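Local coordinates for protein cytochrome C2, ISO-2 (Rhodospirillum centenum, PDB 1JDL) that carries electrons through a covalently bound heme c, donating them to oxidized bacteriochlorophyll in bacterial photophosphorylation, at residues E66-Y71 / D110-L115. Residues are numbered along the deposited sequence; the frame is centred on the assembly and turned at random.
Sequences ENIIAY and DVVAYL. With HEM (protoporphyrin IX containing Fe), chain B.
Val112 pushes one methyl, CG2, between Ile68 and Ile69, and the closest side-chain approaches between segments 66-71 and 110-115 run through that methyl. Val112 CB itself lies 3.9 Å from Ile69 CD1. Its chi1 of 170° turns CG1 anti to the backbone N and sets CG2 anti to the carbonyl carbon, facing the other helix. There CG2 meets Ile69 CD1 at 3.3 Å, closer than two methyls normally sit, so the packing at this spot is tight. It also lies 3.8 Å from Ile69 CG1, and on its other flank Ile68 CG2 approaches to 3.8 Å. Ile69 starts out beside the interface, but its bent chain (chi1 -69°, chi2 -66°) swings CD1 round to Val112. Leu115, a turn after Val112, also faces the 66-71 helix, and its CD1 comes to 4.2 Å from HEM CMB. From the 66-71 side Tyr71 reaches the same cofactor: its OH is 3.5 Å from HEM C1A, and the ring lies obliquely to the porphyrin. A polar tie also links the helices: Arg108, earlier on helix 105-115, donates a hydrogen bond to the carbonyl O of Ile69. Val111, meanwhile, packs on Val11 of helix 5-11. Helix 105-115 thus joins the N-terminal helix to helix 65-71 beside the heme, the helical framework of the class I cytochrome c fold.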
loop_
_atom_site.group_PDB
_atom_site.type_symbol
_atom_site.label_atom_id
_atom_site.label_comp_id
_atom_site.label_asym_id
_atom_site.label_seq_id
_atom_site.Cartn_x
_atom_site.Cartn_y
_atom_site.Cartn_z
ATOM N N GLU A 66 -6.393 4.042 7.403
ATOM C CA GLU A 66 -6.542 5.425 6.948
ATOM C C GLU A 66 -5.476 5.802 5.928
ATOM O O GLU A 66 -5.765 6.468 4.931
ATOM C CB GLU A 66 -6.458 6.398 8.130
ATOM C CG GLU A 66 -7.621 6.327 9.111
ATOM C CD GLU A 66 -7.756 4.968 9.773
ATOM O OE1 GLU A 66 -6.760 4.481 10.357
ATOM O OE2 GLU A 66 -8.864 4.388 9.715
ATOM N N ASN A 67 -4.240 5.391 6.188
ATOM C CA ASN A 67 -3.145 5.690 5.279
ATOM C C ASN A 67 -3.303 4.991 3.933
ATOM O O ASN A 67 -2.995 5.573 2.895
ATOM C CB ASN A 67 -1.802 5.317 5.908
ATOM C CG ASN A 67 -1.321 6.356 6.904
ATOM O OD1 ASN A 67 -1.755 7.507 6.870
ATOM N ND2 ASN A 67 -0.412 5.960 7.785
ATOM N N ILE A 68 -3.791 3.754 3.938
ATOM C CA ILE A 68 -3.972 3.035 2.679
ATOM C C ILE A 68 -5.054 3.737 1.861
ATOM O O ILE A 68 -4.922 3.911 0.646
ATOM C CB ILE A 68 -4.369 1.563 2.919
ATOM C CG1 ILE A 68 -3.288 0.863 3.748
ATOM C CG2 ILE A 68 -4.550 0.851 1.581
ATOM C CD1 ILE A 68 -3.595 -0.592 4.059
ATOM N N ILE A 69 -6.125 4.150 2.532
ATOM C CA ILE A 69 -7.217 4.846 1.862
ATOM C C ILE A 69 -6.742 6.141 1.204
ATOM O O ILE A 69 -7.137 6.454 0.083
ATOM C CB ILE A 69 -8.356 5.180 2.860
ATOM C CG1 ILE A 69 -9.047 3.892 3.310
ATOM C CG2 ILE A 69 -9.361 6.134 2.220
ATOM C CD1 ILE A 69 -9.792 3.177 2.206
ATOM N N ALA A 70 -5.891 6.890 1.900
ATOM C CA ALA A 70 -5.382 8.158 1.381
ATOM C C ALA A 70 -4.318 7.965 0.308
ATOM O O ALA A 70 -4.089 8.844 -0.523
ATOM C CB ALA A 70 -4.813 8.992 2.518
ATOM N N TYR A 71 -3.674 6.806 0.340
ATOM C CA TYR A 71 -2.605 6.449 -0.591
ATOM C C TYR A 71 -3.083 5.998 -1.972
ATOM O O TYR A 71 -2.556 6.433 -2.993
ATOM C CB TYR A 71 -1.776 5.334 0.055
ATOM C CG TYR A 71 -0.878 4.516 -0.856
ATOM C CD1 TYR A 71 0.363 4.996 -1.270
ATOM C CD2 TYR A 71 -1.244 3.222 -1.230
ATOM C CE1 TYR A 71 1.230 4.198 -2.028
ATOM C CE2 TYR A 71 -0.396 2.422 -1.990
ATOM C CZ TYR A 71 0.837 2.910 -2.378
ATOM O OH TYR A 71 1.686 2.097 -3.090
ATOM N N ASP A 110 -13.830 -0.369 0.611
ATOM C CA ASP A 110 -14.122 -1.794 0.522
ATOM C C ASP A 110 -12.886 -2.671 0.389
ATOM O O ASP A 110 -12.785 -3.709 1.041
ATOM C CB ASP A 110 -15.065 -2.084 -0.651
ATOM C CG ASP A 110 -16.431 -1.442 -0.478
ATOM O OD1 ASP A 110 -16.891 -1.315 0.676
ATOM O OD2 ASP A 110 -17.050 -1.079 -1.503
ATOM N N VAL A 111 -11.942 -2.269 -0.455
ATOM C CA VAL A 111 -10.751 -3.085 -0.622
ATOM C C VAL A 111 -9.943 -3.106 0.678
ATOM O O VAL A 111 -9.337 -4.119 1.021
ATOM C CB VAL A 111 -9.891 -2.597 -1.820
ATOM C CG1 VAL A 111 -9.128 -1.336 -1.464
ATOM C CG2 VAL A 111 -8.952 -3.720 -2.261
ATOM N N VAL A 112 -9.954 -1.998 1.414
ATOM C CA VAL A 112 -9.239 -1.947 2.687
ATOM C C VAL A 112 -9.953 -2.845 3.705
ATOM O O VAL A 112 -9.309 -3.511 4.517
ATOM C CB VAL A 112 -9.147 -0.499 3.213
ATOM C CG1 VAL A 112 -8.625 -0.477 4.643
ATOM C CG2 VAL A 112 -8.212 0.299 2.315
ATOM N N ALA A 113 -11.282 -2.873 3.659
ATOM C CA ALA A 113 -12.038 -3.728 4.572
ATOM C C ALA A 113 -11.667 -5.183 4.289
ATOM O O ALA A 113 -11.594 -6.012 5.199
ATOM C CB ALA A 113 -13.540 -3.513 4.376
ATOM N N TYR A 114 -11.424 -5.488 3.018
ATOM C CA TYR A 114 -11.040 -6.833 2.608
ATOM C C TYR A 114 -9.633 -7.161 3.121
ATOM O O TYR A 114 -9.390 -8.245 3.661
ATOM C CB TYR A 114 -11.082 -6.937 1.078
ATOM C CG TYR A 114 -10.598 -8.258 0.528
ATOM C CD1 TYR A 114 -11.297 -9.442 0.771
ATOM C CD2 TYR A 114 -9.435 -8.327 -0.234
ATOM C CE1 TYR A 114 -10.849 -10.658 0.270
ATOM C CE2 TYR A 114 -8.978 -9.539 -0.741
ATOM C CZ TYR A 114 -9.689 -10.699 -0.486
ATOM O OH TYR A 114 -9.237 -11.898 -0.990
ATOM N N LEU A 115 -8.715 -6.213 2.967
ATOM C CA LEU A 115 -7.338 -6.406 3.407
ATOM C C LEU A 115 -7.236 -6.589 4.915
ATOM O O LEU A 115 -6.342 -7.280 5.395
ATOM C CB LEU A 115 -6.471 -5.218 2.985
ATOM C CG LEU A 115 -6.204 -5.090 1.485
ATOM C CD1 LEU A 115 -5.469 -3.787 1.196
ATOM C CD2 LEU A 115 -5.394 -6.286 1.011
HETATM C CHA HEM B . 3.002 -1.447 -3.371
HETATM C CHB HEM B . -1.717 -1.769 -2.427
HETATM C CHC HEM B . -2.576 -2.578 -7.113
HETATM C CHD HEM B . 2.141 -2.795 -7.925
HETATM C C1A HEM B . 1.774 -1.406 -2.708
HETATM C C2A HEM B . 1.607 -1.036 -1.322
HETATM C C3A HEM B . 0.273 -1.125 -1.072
HETATM C C4A HEM B . -0.362 -1.558 -2.294
HETATM C CMA HEM B . -0.443 -0.781 0.225
HETATM C CAA HEM B . 2.746 -0.773 -0.328
HETATM C CBA HEM B . 3.123 -2.118 0.291
HETATM C CGA HEM B . 4.338 -2.063 1.222
HETATM O O1A HEM B . 4.855 -0.963 1.502
HETATM O O2A HEM B . 4.773 -3.138 1.684
HETATM C C1B HEM B . -2.352 -2.047 -3.629
HETATM C C2B HEM B . -3.776 -2.202 -3.787
HETATM C C3B HEM B . -4.000 -2.196 -5.135
HETATM C C4B HEM B . -2.738 -2.307 -5.763
HETATM C CMB HEM B . -4.772 -2.363 -2.646
HETATM C CAB HEM B . -5.148 -1.840 -5.874
HETATM C CBB HEM B . -6.478 -1.319 -5.358
HETATM C C1C HEM B . -1.373 -2.659 -7.751
HETATM C C2C HEM B . -1.200 -2.936 -9.162
HETATM C C3C HEM B . 0.118 -2.825 -9.397
HETATM C C4C HEM B . 0.768 -2.736 -8.105
HETATM C CMC HEM B . -2.302 -3.301 -10.159
HETATM C CAC HEM B . 0.802 -2.625 -10.616
HETATM C CBC HEM B . 0.289 -2.677 -12.051
HETATM C C1D HEM B . 2.795 -2.526 -6.744
HETATM C C2D HEM B . 4.230 -2.427 -6.624
HETATM C C3D HEM B . 4.486 -1.969 -5.361
HETATM C C4D HEM B . 3.179 -1.816 -4.713
HETATM C CMD HEM B . 5.269 -2.703 -7.714
HETATM C CAD HEM B . 5.856 -1.583 -4.795
HETATM C CBD HEM B . 6.037 -0.085 -5.063
HETATM C CGD HEM B . 7.408 0.443 -4.690
HETATM O O1D HEM B . 7.648 1.648 -4.918
HETATM O O2D HEM B . 8.245 -0.328 -4.171
HETATM N NA HEM B . 0.562 -1.706 -3.306
HETATM N NB HEM B . -1.707 -2.124 -4.845
HETATM N NC HEM B . -0.156 -2.516 -7.108
HETATM N ND HEM B . 2.146 -2.162 -5.575
HETATM FE FE HEM B . 0.201 -2.089 -5.223
#